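Local coordinates for protein CRISPR system CMR subunit Cmr7 1 (Sulfolobus solfataricus, PDB 2X5Q) that belongs to the CRISPR-Cas antiviral defence system of its host, as a subunit of the crRNA-containing CMR ribonucleoprotein complex, at residues 137-142 / 189-194; 14-19 / 144-149; 46-51 / 161-166. All coordinates share one frame; numbering follows the deposited sequence.

In the fold
The three contacts cross along the chain: the first segments run in the order 14-19, 46-51, 137-142, and the second in the order 144-149, 161-166, 189-194. Interaction 1 joins strands 139-144 and 188-193 in a two-stranded sheet, its centre about 20 Å from the centre of the chain. Interaction 2 follows directly, where strand 139-144 passes into helix 148-162, with its centre about 17 Å away. Interaction 3 lies at the other end of that helix, its centre about 18 Å from that of interaction 2. Interactions 2 and 3 reach the mixed sheet, through strands 11-15 and 47-49, and touch through Leu14 and Ile162. Interaction 1 pairs the strands flanking the helical region; the others set helical segments against that sheet.

Interaction 1: residues 137-142 / 189-194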
ATOM      1  N   ARG A 137       7.428  -9.834  11.452  1.00 33.93           N
ATOM      2  CA  ARG A 137       8.549 -10.271  12.280  1.00 34.79           C
ATOM      3  C   ARG A 137       9.290 -11.410  11.602  1.00 35.27           C
ATOM      4  O   ARG A 137       8.667 -12.359  11.129  1.00 34.92           O
ATOM      5  CB  ARG A 137       8.058 -10.772  13.632  1.00 35.62           C
ATOM      6  CG  ARG A 137       7.697  -9.657  14.614  1.00 35.94           C
ATOM      7  CD  ARG A 137       7.089 -10.235  15.869  1.00 36.17           C
ATOM      8  NE  ARG A 137       5.897 -11.018  15.556  1.00 35.11           N
ATOM      9  CZ  ARG A 137       5.222 -11.730  16.447  1.00 35.89           C
ATOM     10  NH1 ARG A 137       5.608 -11.749  17.705  1.00 36.68           N
ATOM     11  NH2 ARG A 137       4.150 -12.410  16.077  1.00 36.79           N
ATOM     12  N   ASP A 138      10.613 -11.318  11.559  1.00 36.41           N
ATOM     13  CA  ASP A 138      11.433 -12.474  11.217  1.00 37.90           C
ATOM     14  C   ASP A 138      11.217 -12.927   9.770  1.00 37.68           C
ATOM     15  O   ASP A 138      11.252 -14.124   9.467  1.00 38.41           O
ATOM     16  CB  ASP A 138      11.102 -13.612  12.195  1.00 39.39           C
ATOM     17  CG  ASP A 138      12.288 -14.468  12.507  1.00 42.08           C
ATOM     18  OD1 ASP A 138      12.684 -15.248  11.617  1.00 47.92           O
ATOM     19  OD2 ASP A 138      12.820 -14.368  13.642  1.00 48.60           O
ATOM     20  N   LYS A 139      10.983 -11.959   8.886  1.00 36.83           N
ATOM     21  CA  LYS A 139      10.660 -12.233   7.492  1.00 36.19           C
ATOM     22  C   LYS A 139      11.533 -11.396   6.580  1.00 36.07           C
ATOM     23  O   LYS A 139      11.846 -10.245   6.900  1.00 36.54           O
ATOM     24  CB  LYS A 139       9.198 -11.923   7.217  1.00 35.42           C
ATOM     25  CG  LYS A 139       8.252 -12.861   7.947  1.00 36.85           C
ATOM     26  CD  LYS A 139       6.856 -12.766   7.429  1.00 36.36           C
ATOM     27  CE  LYS A 139       5.861 -13.432   8.359  1.00 38.36           C
ATOM     28  NZ  LYS A 139       6.096 -14.881   8.448  1.00 42.71           N
ATOM     29  N   VAL A 140      11.925 -11.979   5.452  1.00 35.53           N
ATOM     30  CA  VAL A 140      12.809 -11.311   4.502  1.00 35.60           C
ATOM     31  C   VAL A 140      12.096 -11.211   3.171  1.00 33.82           C
ATOM     32  O   VAL A 140      11.463 -12.171   2.739  1.00 32.65           O
ATOM     33  CB  VAL A 140      14.159 -12.058   4.309  1.00 37.23           C
ATOM     34  CG1 VAL A 140      13.954 -13.532   3.917  1.00 38.57           C
ATOM     35  CG2 VAL A 140      15.014 -11.352   3.268  1.00 38.58           C
ATOM     36  N   THR A 141      12.187 -10.038   2.554  1.00 33.00           N
ATOM     37  CA  THR A 141      11.645  -9.812   1.226  1.00 32.34           C
ATOM     38  C   THR A 141      12.821  -9.748   0.258  1.00 33.18           C
ATOM     39  O   THR A 141      13.855  -9.130   0.557  1.00 34.37           O
ATOM     40  CB  THR A 141      10.805  -8.528   1.174  1.00 31.60           C
ATOM     41  OG1 THR A 141      11.660  -7.379   1.331  1.00 35.60           O
ATOM     42  CG2 THR A 141       9.787  -8.547   2.290  1.00 29.91           C
ATOM     43  N   SER A 142      12.673 -10.404  -0.886  1.00 32.32           N
ATOM     44  CA  SER A 142      13.762 -10.547  -1.823  1.00 33.65           C
ATOM     45  C   SER A 142      13.284 -10.256  -3.209  1.00 32.59           C
ATOM     46  O   SER A 142      12.182 -10.638  -3.575  1.00 30.56           O
ATOM     47  CB  SER A 142      14.301 -11.977  -1.791  1.00 34.68           C
ATOM     48  OG  SER A 142      14.597 -12.337  -0.466  1.00 37.47           O
ATOM     49  N   TYR A 189       8.949  -9.022  -5.690  1.00 27.48           N
ATOM     50  CA  TYR A 189       9.508  -9.219  -4.359  1.00 27.75           C
ATOM     51  C   TYR A 189       8.699 -10.306  -3.669  1.00 27.38           C
ATOM     52  O   TYR A 189       7.467 -10.250  -3.638  1.00 26.22           O
ATOM     53  CB  TYR A 189       9.482  -7.914  -3.558  1.00 27.58           C
ATOM     54  CG  TYR A 189      10.576  -6.965  -3.975  1.00 28.71           C
ATOM     55  CD1 TYR A 189      11.729  -6.834  -3.218  1.00 28.94           C
ATOM     56  CD2 TYR A 189      10.466  -6.213  -5.150  1.00 28.64           C
ATOM     57  CE1 TYR A 189      12.748  -5.973  -3.610  1.00 30.78           C
ATOM     58  CE2 TYR A 189      11.482  -5.348  -5.541  1.00 30.76           C
ATOM     59  CZ  TYR A 189      12.609  -5.240  -4.769  1.00 31.03           C
ATOM     60  OH  TYR A 189      13.608  -4.410  -5.153  1.00 34.31           O
ATOM     61  N   SER A 190       9.386 -11.333  -3.189  1.00 28.34           N
ATOM     62  CA  SER A 190       8.719 -12.383  -2.429  1.00 28.51           C
ATOM     63  C   SER A 190       9.160 -12.292  -0.989  1.00 28.94           C
ATOM     64  O   SER A 190      10.288 -11.891  -0.698  1.00 30.03           O
ATOM     65  CB  SER A 190       9.001 -13.773  -2.997  1.00 29.94           C
ATOM     66  OG  SER A 190      10.263 -14.238  -2.643  1.00 30.81           O
ATOM     67  N   ILE A 191       8.252 -12.642  -0.092  1.00 28.38           N
ATOM     68  CA  ILE A 191       8.494 -12.553   1.333  1.00 29.38           C
ATOM     69  C   ILE A 191       8.484 -13.962   1.903  1.00 30.75           C
ATOM     70  O   ILE A 191       7.663 -14.794   1.508  1.00 30.90           O
ATOM     71  CB  ILE A 191       7.466 -11.622   2.018  1.00 28.54           C
ATOM     72  CG1 ILE A 191       7.757 -11.476   3.513  1.00 29.25           C
ATOM     73  CG2 ILE A 191       6.028 -12.080   1.758  1.00 28.55           C
ATOM     74  CD1 ILE A 191       7.052 -10.275   4.133  1.00 28.06           C
ATOM     75  N   LYS A 192       9.412 -14.219   2.814  1.00 32.50           N
ATOM     76  CA  LYS A 192       9.586 -15.535   3.415  1.00 34.37           C
ATOM     77  C   LYS A 192       9.966 -15.381   4.887  1.00 35.20           C
ATOM     78  O   LYS A 192      10.642 -14.417   5.266  1.00 34.31           O
ATOM     79  CB  LYS A 192      10.679 -16.304   2.664  1.00 35.72           C
ATOM     80  CG  LYS A 192      10.994 -17.655   3.267  1.00 38.37           C
ATOM     81  CD  LYS A 192      12.129 -18.375   2.583  1.00 41.09           C
ATOM     82  CE  LYS A 192      12.484 -19.649   3.360  1.00 44.89           C
ATOM     83  NZ  LYS A 192      11.297 -20.573   3.452  1.00 46.87           N
ATOM     84  N   SER A 193       9.533 -16.333   5.714  1.00 36.08           N
ATOM     85  CA  SER A 193       9.930 -16.352   7.116  1.00 37.17           C
ATOM     86  C   SER A 193      11.283 -17.040   7.250  1.00 38.50           C
ATOM     87  O   SER A 193      11.544 -18.056   6.609  1.00 39.40           O
ATOM     88  CB  SER A 193       8.884 -17.050   7.982  1.00 37.70           C
ATOM     89  OG  SER A 193       8.651 -18.356   7.509  1.00 40.26           O
ATOM     90  N   LEU A 194      12.143 -16.461   8.077  1.00 38.75           N
ATOM     91  CA  LEU A 194      13.501 -16.969   8.276  1.00 41.13           C
ATOM     92  C   LEU A 194      13.595 -18.130   9.261  1.00 43.20           C
ATOM     93  O   LEU A 194      14.582 -18.885   9.250  1.00 45.16           O
ATOM     94  CB  LEU A 194      14.399 -15.829   8.768  1.00 40.75           C
ATOM     95  CG  LEU A 194      14.615 -14.711   7.753  1.00 39.15           C
ATOM     96  CD1 LEU A 194      15.092 -13.438   8.421  1.00 38.62           C
ATOM     97  CD2 LEU A 194      15.607 -15.162   6.697  1.00 40.69           C
TER
HETATM   98  O   HOH W   1      12.430 -13.509   0.490  1.00 75.72           O
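Val140 and Lys192 face each other as a hydrogen-bonded antiparallel pair. Val140 N donates to Lys192 O (2.8 Å), and Lys192 N returns a bond to Val140 O. Ser142 and Ser190 form a second such pair. Beyond the strand end, Leu194 N gives a nearly straight bond to Asp138 O (2.9 Å, 177° at the hydrogen). One water donates to both Val140 O and Ser190 O and also pairs with Ser142 OG.

The apolar contacts lie on both faces. On one, Val140 CG1 meets Leu194 CD2 at 3.6 Å, the two side chains crossing at about a right angle. On the other, Thr141 CG2 packs against Ile191 CD1 (3.7 Å). With CG1 anti to the backbone N (chi1 -177°), Ile191 lays CG1 and CD1 along that methyl, and CD1 also nears Lys139 CB. The Lys139 chain runs on past Ile191 and bends at its last torsion. This brings NZ to 3.6 Å from Ser193 CB. Tyr189 meets the ring of Tyr80 edge to face, and Thr141 OG1 makes a weak hydrogen bond to Lys105 of the second subunit.

This is a two-stranded antiparallel ribbon at the protein surface, its strands joined through an intervening helical region.

Interaction 2: residues 14-19 / 144-149; sequences LPITNS and VSLDRD
Asn18 reaches across to residues 145-147, which lead into helix 148-162, with both ends of its amide. Its ND2 donates to Ser145 O at 3.3 Å. The bond is fairly straight (162° at the hydrogen), and the acceptor lies near the amide plane, but the donor sits above the carbonyl plane of Ser145. OD1 accepts from Asp147 N at 3.0 Å, though the position of OD1 is less sure. If both bonds hold, they would limit the rotation of the amide.

The closely packed part lies beside this amide. Leu146 slides past Asn18 in the opposite direction and lays CD2 3.7 Å from Thr17 C. Its CD1 meets Ile16 CG2 less closely, at 4.1 Å. Val144 CG1 is anti to the backbone N (chi1 -175°) and comes within 3.5 Å of Asn18 ND2. Within 14-19, Thr17 OG1 accepts from Ser19 N in an ST turn.

The outer side is looser. Ser145 and Asp147 are exposed. Asp147 N-caps the helix, with OD2 accepting from Val150 N and weakly from Asp149 N.

Leu146 also packs on Ile154, Val182 and Tyr188. The loop after strand 11-15 thus meets helix 148-162 and strand 188-193, and Leu146 extends the packing to helix 172-185.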
ATOM      1  N   LEU A  14      -3.753 -11.195 -11.460  1.00 24.17           N
ATOM      2  CA  LEU A  14      -3.039 -12.460 -11.543  1.00 24.91           C
ATOM      3  C   LEU A  14      -1.566 -12.130 -11.359  1.00 24.49           C
ATOM      4  O   LEU A  14      -0.944 -11.585 -12.273  1.00 24.20           O
ATOM      5  CB  LEU A  14      -3.323 -13.118 -12.901  1.00 26.01           C
ATOM      6  CG  LEU A  14      -2.821 -14.515 -13.264  1.00 28.22           C
ATOM      7  CD1 LEU A  14      -3.513 -14.984 -14.545  1.00 32.18           C
ATOM      8  CD2 LEU A  14      -1.336 -14.581 -13.448  1.00 31.64           C
ATOM      9  N   PRO A  15      -1.006 -12.420 -10.167  1.00 24.61           N
ATOM     10  CA  PRO A  15       0.441 -12.269  -9.996  1.00 24.86           C
ATOM     11  C   PRO A  15       1.219 -13.194 -10.914  1.00 25.47           C
ATOM     12  O   PRO A  15       0.897 -14.387 -11.008  1.00 27.03           O
ATOM     13  CB  PRO A  15       0.692 -12.669  -8.524  1.00 24.89           C
ATOM     14  CG  PRO A  15      -0.628 -12.640  -7.865  1.00 26.07           C
ATOM     15  CD  PRO A  15      -1.655 -12.907  -8.940  1.00 25.41           C
ATOM     16  N   ILE A  16       2.233 -12.660 -11.590  1.00 25.73           N
ATOM     17  CA  ILE A  16       3.107 -13.492 -12.415  1.00 26.95           C
ATOM     18  C   ILE A  16       4.389 -13.800 -11.627  1.00 28.22           C
ATOM     19  O   ILE A  16       5.260 -12.927 -11.466  1.00 28.93           O
ATOM     20  CB  ILE A  16       3.417 -12.795 -13.750  1.00 26.94           C
ATOM     21  CG1 ILE A  16       2.113 -12.444 -14.480  1.00 26.66           C
ATOM     22  CG2 ILE A  16       4.319 -13.663 -14.647  1.00 28.18           C
ATOM     23  CD1 ILE A  16       1.288 -13.637 -14.898  1.00 27.14           C
ATOM     24  N   THR A  17       4.482 -15.027 -11.107  1.00 28.50           N
ATOM     25  CA  THR A  17       5.649 -15.481 -10.351  1.00 29.16           C
ATOM     26  C   THR A  17       6.192 -16.760 -10.952  1.00 30.08           C
ATOM     27  O   THR A  17       5.563 -17.335 -11.824  1.00 29.04           O
ATOM     28  CB  THR A  17       5.299 -15.821  -8.890  1.00 29.04           C
ATOM     29  OG1 THR A  17       4.581 -17.053  -8.859  1.00 31.67           O
ATOM     30  CG2 THR A  17       4.470 -14.734  -8.233  1.00 29.52           C
ATOM     31  N   ASN A  18       7.327 -17.240 -10.419  1.00 31.29           N
ATOM     32  CA  ASN A  18       7.885 -18.539 -10.806  1.00 33.36           C
ATOM     33  C   ASN A  18       7.051 -19.759 -10.407  1.00 34.47           C
ATOM     34  O   ASN A  18       7.381 -20.868 -10.835  1.00 36.22           O
ATOM     35  CB  ASN A  18       9.295 -18.741 -10.221  1.00 34.94           C
ATOM     36  CG  ASN A  18      10.348 -17.912 -10.924  1.00 35.52           C
ATOM     37  OD1 ASN A  18      10.515 -18.006 -12.142  1.00 35.89           O
ATOM     38  ND2 ASN A  18      11.082 -17.108 -10.156  1.00 34.96           N
ATOM     39  N   SER A  19       6.007 -19.583  -9.591  1.00 33.30           N
ATOM     40  CA  SER A  19       5.254 -20.728  -9.067  1.00 34.80           C
ATOM     41  C   SER A  19       3.837 -20.928  -9.607  1.00 34.45           C
ATOM     42  O   SER A  19       3.163 -21.903  -9.237  1.00 35.44           O
ATOM     43  CB  SER A  19       5.216 -20.659  -7.542  1.00 35.01           C
ATOM     44  OG  SER A  19       6.530 -20.750  -7.031  1.00 36.29           O
ATOM     45  N   VAL A 144      13.081 -10.986  -6.956  1.00 32.31           N
ATOM     46  CA  VAL A 144      13.099 -12.192  -7.768  1.00 33.53           C
ATOM     47  C   VAL A 144      12.823 -11.833  -9.220  1.00 33.54           C
ATOM     48  O   VAL A 144      11.989 -10.983  -9.509  1.00 31.12           O
ATOM     49  CB  VAL A 144      12.054 -13.214  -7.271  1.00 32.72           C
ATOM     50  CG1 VAL A 144      12.183 -14.528  -8.056  1.00 33.87           C
ATOM     51  CG2 VAL A 144      12.242 -13.475  -5.752  1.00 32.67           C
ATOM     52  N   SER A 145      13.566 -12.452 -10.134  1.00 36.20           N
ATOM     53  CA  SER A 145      13.242 -12.356 -11.558  1.00 36.75           C
ATOM     54  C   SER A 145      12.757 -13.718 -12.037  1.00 37.08           C
ATOM     55  O   SER A 145      12.982 -14.736 -11.386  1.00 37.47           O
ATOM     56  CB  SER A 145      14.451 -11.887 -12.356  1.00 38.78           C
ATOM     57  OG  SER A 145      15.444 -12.887 -12.360  1.00 42.09           O
ATOM     58  N   LEU A 146      12.060 -13.738 -13.164  1.00 37.79           N
ATOM     59  CA  LEU A 146      11.561 -15.006 -13.701  1.00 38.50           C
ATOM     60  C   LEU A 146      12.716 -15.841 -14.251  1.00 41.38           C
ATOM     61  O   LEU A 146      13.529 -15.348 -15.031  1.00 42.62           O
ATOM     62  CB  LEU A 146      10.526 -14.784 -14.804  1.00 37.40           C
ATOM     63  CG  LEU A 146       9.113 -14.367 -14.410  1.00 35.64           C
ATOM     64  CD1 LEU A 146       8.191 -14.563 -15.593  1.00 36.58           C
ATOM     65  CD2 LEU A 146       8.591 -15.141 -13.195  1.00 36.02           C
ATOM     66  N   ASP A 147      12.781 -17.105 -13.836  1.00 42.96           N
ATOM     67  CA  ASP A 147      13.638 -18.076 -14.503  1.00 45.86           C
ATOM     68  C   ASP A 147      13.198 -18.158 -15.973  1.00 46.46           C
ATOM     69  O   ASP A 147      12.002 -18.058 -16.282  1.00 44.48           O
ATOM     70  CB  ASP A 147      13.561 -19.435 -13.793  1.00 47.01           C
ATOM     71  CG  ASP A 147      14.247 -20.545 -14.567  1.00 49.90           C
ATOM     72  OD1 ASP A 147      15.355 -20.976 -14.174  1.00 52.32           O
ATOM     73  OD2 ASP A 147      13.664 -20.999 -15.568  1.00 50.81           O
ATOM     74  N   ARG A 148      14.157 -18.295 -16.881  1.00 48.85           N
ATOM     75  CA  ARG A 148      13.851 -18.175 -18.309  1.00 49.22           C
ATOM     76  C   ARG A 148      13.105 -19.373 -18.881  1.00 49.01           C
ATOM     77  O   ARG A 148      12.327 -19.210 -19.823  1.00 47.56           O
ATOM     78  CB  ARG A 148      15.118 -17.880 -19.116  1.00 52.37           C
ATOM     79  CG  ARG A 148      15.520 -16.429 -19.009  1.00 52.90           C
ATOM     80  CD  ARG A 148      16.836 -16.105 -19.706  1.00 56.46           C
ATOM     81  NE  ARG A 148      17.320 -14.800 -19.252  1.00 57.65           N
ATOM     82  CZ  ARG A 148      18.266 -14.072 -19.841  1.00 60.59           C
ATOM     83  NH1 ARG A 148      18.874 -14.498 -20.949  1.00 64.27           N
ATOM     84  NH2 ARG A 148      18.609 -12.901 -19.305  1.00 60.45           N
ATOM     85  N   ASP A 149      13.339 -20.562 -18.323  1.00 50.24           N
ATOM     86  CA  ASP A 149      12.530 -21.734 -18.657  1.00 50.52           C
ATOM     87  C   ASP A 149      11.096 -21.527 -18.154  1.00 47.31           C
ATOM     88  O   ASP A 149      10.154 -21.744 -18.903  1.00 45.50           O
ATOM     89  CB  ASP A 149      13.086 -23.025 -18.058  1.00 53.07           C
ATOM     90  CG  ASP A 149      14.460 -23.391 -18.595  1.00 56.75           C
ATOM     91  OD1 ASP A 149      14.647 -23.403 -19.836  1.00 57.65           O
ATOM     92  OD2 ASP A 149      15.341 -23.689 -17.765  1.00 58.05           O
TER

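Interaction 3: residues 46-51 / 161-166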
ATOM      1  N   SER A  46      -5.490  -6.246 -19.173  1.00 25.72           N
ATOM      2  CA  SER A  46      -4.208  -6.621 -19.762  1.00 25.58           C
ATOM      3  C   SER A  46      -4.445  -7.286 -21.110  1.00 27.12           C
ATOM      4  O   SER A  46      -5.365  -8.095 -21.265  1.00 27.30           O
ATOM      5  CB  SER A  46      -3.424  -7.542 -18.842  1.00 25.03           C
ATOM      6  OG  SER A  46      -3.167  -6.918 -17.597  1.00 23.05           O
ATOM      7  N   GLN A  47      -3.609  -6.933 -22.085  1.00 27.92           N
ATOM      8  CA  GLN A  47      -3.840  -7.290 -23.482  1.00 29.32           C
ATOM      9  C   GLN A  47      -2.551  -7.747 -24.158  1.00 29.50           C
ATOM     10  O   GLN A  47      -1.473  -7.255 -23.840  1.00 29.21           O
ATOM     11  CB  GLN A  47      -4.426  -6.082 -24.240  1.00 30.78           C
ATOM     12  CG  GLN A  47      -5.884  -5.736 -23.845  1.00 32.03           C
ATOM     13  CD  GLN A  47      -6.270  -4.286 -24.136  1.00 33.86           C
ATOM     14  OE1 GLN A  47      -6.029  -3.782 -25.243  1.00 40.63           O
ATOM     15  NE2 GLN A  47      -6.882  -3.610 -23.149  1.00 33.36           N
ATOM     16  N   ILE A  48      -2.661  -8.705 -25.069  1.00 30.12           N
ATOM     17  CA  ILE A  48      -1.559  -9.015 -25.973  1.00 30.96           C
ATOM     18  C   ILE A  48      -1.956  -8.689 -27.409  1.00 31.90           C
ATOM     19  O   ILE A  48      -3.136  -8.749 -27.778  1.00 32.19           O
ATOM     20  CB  ILE A  48      -1.017 -10.482 -25.826  1.00 31.49           C
ATOM     21  CG1 ILE A  48      -1.936 -11.516 -26.449  1.00 32.29           C
ATOM     22  CG2 ILE A  48      -0.780 -10.841 -24.358  1.00 29.80           C
ATOM     23  CD1 ILE A  48      -1.214 -12.803 -26.783  1.00 33.87           C
ATOM     24  N   ASP A  49      -0.968  -8.307 -28.212  1.00 32.14           N
ATOM     25  CA  ASP A  49      -1.193  -8.033 -29.626  1.00 34.03           C
ATOM     26  C   ASP A  49       0.123  -8.234 -30.355  1.00 34.78           C
ATOM     27  O   ASP A  49       1.053  -8.780 -29.760  1.00 34.42           O
ATOM     28  CB  ASP A  49      -1.780  -6.627 -29.831  1.00 33.99           C
ATOM     29  CG  ASP A  49      -0.864  -5.508 -29.351  1.00 33.35           C
ATOM     30  OD1 ASP A  49       0.359  -5.703 -29.200  1.00 33.25           O
ATOM     31  OD2 ASP A  49      -1.389  -4.404 -29.120  1.00 34.59           O
ATOM     32  N   ASP A  50       0.213  -7.797 -31.612  1.00 36.15           N
ATOM     33  CA  ASP A  50       1.442  -7.973 -32.391  1.00 38.36           C
ATOM     34  C   ASP A  50       2.658  -7.188 -31.868  1.00 37.84           C
ATOM     35  O   ASP A  50       3.759  -7.384 -32.364  1.00 39.06           O
ATOM     36  CB  ASP A  50       1.224  -7.744 -33.912  1.00 40.16           C
ATOM     37  CG  ASP A  50       0.774  -6.320 -34.272  1.00 41.32           C
ATOM     38  OD1 ASP A  50       0.561  -5.485 -33.376  1.00 42.65           O
ATOM     39  OD2 ASP A  50       0.592  -6.044 -35.478  1.00 43.62           O
ATOM     40  N   LYS A  51       2.464  -6.333 -30.861  1.00 37.00           N
ATOM     41  CA  LYS A  51       3.568  -5.559 -30.261  1.00 37.25           C
ATOM     42  C   LYS A  51       3.993  -6.066 -28.884  1.00 35.86           C
ATOM     43  O   LYS A  51       4.964  -5.553 -28.308  1.00 36.74           O
ATOM     44  CB  LYS A  51       3.181  -4.084 -30.150  1.00 37.72           C
ATOM     45  CG  LYS A  51       2.566  -3.473 -31.401  1.00 40.73           C
ATOM     46  CD  LYS A  51       3.510  -3.543 -32.589  1.00 44.06           C
ATOM     47  CE  LYS A  51       2.845  -2.985 -33.839  1.00 46.24           C
ATOM     48  NZ  LYS A  51       3.496  -3.508 -35.067  1.00 48.81           N
ATOM     49  N   LYS A 161      -3.218 -19.747 -22.987  1.00 31.02           N
ATOM     50  CA  LYS A 161      -4.542 -20.259 -22.657  1.00 31.54           C
ATOM     51  C   LYS A 161      -5.547 -19.120 -22.481  1.00 29.89           C
ATOM     52  O   LYS A 161      -6.647 -19.166 -23.072  1.00 30.90           O
ATOM     53  CB  LYS A 161      -4.496 -21.174 -21.430  1.00 33.37           C
ATOM     54  CG  LYS A 161      -3.830 -22.525 -21.681  1.00 36.37           C
ATOM     55  CD  LYS A 161      -3.872 -22.980 -23.166  1.00 39.71           C
ATOM     56  CE  LYS A 161      -3.033 -24.230 -23.451  1.00 42.82           C
ATOM     57  NZ  LYS A 161      -1.563 -24.040 -23.164  1.00 43.68           N
ATOM     58  N   ILE A 162      -5.163 -18.106 -21.711  1.00 27.58           N
ATOM     59  CA  ILE A 162      -6.011 -16.945 -21.471  1.00 26.87           C
ATOM     60  C   ILE A 162      -6.272 -16.224 -22.791  1.00 26.37           C
ATOM     61  O   ILE A 162      -7.407 -15.916 -23.111  1.00 26.89           O
ATOM     62  CB  ILE A 162      -5.384 -15.936 -20.456  1.00 25.52           C
ATOM     63  CG1 ILE A 162      -5.095 -16.590 -19.102  1.00 26.45           C
ATOM     64  CG2 ILE A 162      -6.325 -14.763 -20.206  1.00 24.71           C
ATOM     65  CD1 ILE A 162      -4.205 -15.725 -18.168  1.00 25.06           C
ATOM     66  N   TYR A 163      -5.210 -15.976 -23.546  1.00 26.21           N
ATOM     67  CA  TYR A 163      -5.293 -15.261 -24.820  1.00 26.32           C
ATOM     68  C   TYR A 163      -5.053 -16.222 -25.979  1.00 27.36           C
ATOM     69  O   TYR A 163      -4.264 -15.930 -26.867  1.00 27.59           O
ATOM     70  CB  TYR A 163      -4.257 -14.142 -24.862  1.00 26.23           C
ATOM     71  CG  TYR A 163      -4.331 -13.183 -23.701  1.00 25.67           C
ATOM     72  CD1 TYR A 163      -5.155 -12.064 -23.754  1.00 26.37           C
ATOM     73  CD2 TYR A 163      -3.586 -13.386 -22.558  1.00 26.12           C
ATOM     74  CE1 TYR A 163      -5.228 -11.175 -22.697  1.00 26.69           C
ATOM     75  CE2 TYR A 163      -3.652 -12.496 -21.492  1.00 25.22           C
ATOM     76  CZ  TYR A 163      -4.474 -11.400 -21.565  1.00 25.30           C
ATOM     77  OH  TYR A 163      -4.559 -10.516 -20.508  1.00 26.09           O
ATOM     78  N   ALA A 164      -5.733 -17.367 -25.955  1.00 28.40           N
ATOM     79  CA  ALA A 164      -5.590 -18.424 -26.974  1.00 29.81           C
ATOM     80  C   ALA A 164      -5.758 -17.941 -28.421  1.00 30.16           C
ATOM     81  O   ALA A 164      -4.911 -18.209 -29.269  1.00 30.38           O
ATOM     82  CB  ALA A 164      -6.575 -19.568 -26.683  1.00 31.02           C
ATOM     83  N   LYS A 165      -6.833 -17.218 -28.705  1.00 30.07           N
ATOM     84  CA  LYS A 165      -7.094 -16.785 -30.076  1.00 30.85           C
ATOM     85  C   LYS A 165      -6.051 -15.795 -30.600  1.00 30.11           C
ATOM     86  O   LYS A 165      -5.476 -15.988 -31.680  1.00 29.31           O
ATOM     87  CB  LYS A 165      -8.515 -16.238 -30.209  1.00 31.24           C
ATOM     88  CG  LYS A 165      -9.534 -17.372 -30.287  1.00 33.58           C
ATOM     89  CD  LYS A 165     -10.962 -16.883 -30.272  1.00 34.30           C
ATOM     90  CE  LYS A 165     -11.929 -18.039 -30.517  1.00 36.77           C
ATOM     91  NZ  LYS A 165     -12.159 -18.335 -31.957  1.00 37.82           N
ATOM     92  N   ILE A 166      -5.778 -14.763 -29.818  1.00 29.41           N
ATOM     93  CA  ILE A 166      -4.762 -13.788 -30.201  1.00 29.66           C
ATOM     94  C   ILE A 166      -3.415 -14.480 -30.380  1.00 30.23           C
ATOM     95  O   ILE A 166      -2.755 -14.294 -31.400  1.00 30.97           O
ATOM     96  CB  ILE A 166      -4.643 -12.640 -29.191  1.00 28.90           C
ATOM     97  CG1 ILE A 166      -5.969 -11.872 -29.099  1.00 29.64           C
ATOM     98  CG2 ILE A 166      -3.502 -11.696 -29.614  1.00 29.80           C
ATOM     99  CD1 ILE A 166      -5.961 -10.730 -28.062  1.00 27.81           C
TER
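Tyr163 and Ile166 carry this contact from the helical side, against Ser46 and Ile48. Just before Tyr163, Ile162 does not meet 46-51, but its CG2 lies over one face of the tyrosine ring, offset toward the rim.

Tyr163 is the break in the helix. It leaves helical geometry after helix 148-162 and is the N-cap residue of helix 164-169. Its ring carries OH to Ser46 O, a hydrogen bond of 2.7 Å. The carbonyl oxygen lies near the ring plane, at the ring edge. The hydroxyl stands well above the carbonyl plane of Ser46, with a C=O...O angle of 110°. Ile48 CG2 lies over the ring face opposite Ile162, offset toward the rim and 4.3 Å from the centroid, a CH-pi contact. Ile48 has CG1 between the backbone N and the carbonyl carbon (chi1 75°), which turns CG1 to Ile166 and CG2 over the ring.

Ile166 comes one turn later. Its CG2 meets Ile48 CG1 at 3.5 Å, and the two side chains slide past each other in opposite directions.

The contact is mostly apolar, with one polar bond at its buried end. The buried hydroxyl donates to a backbone carbonyl, and isoleucines on both faces restrict the tilt of its ring.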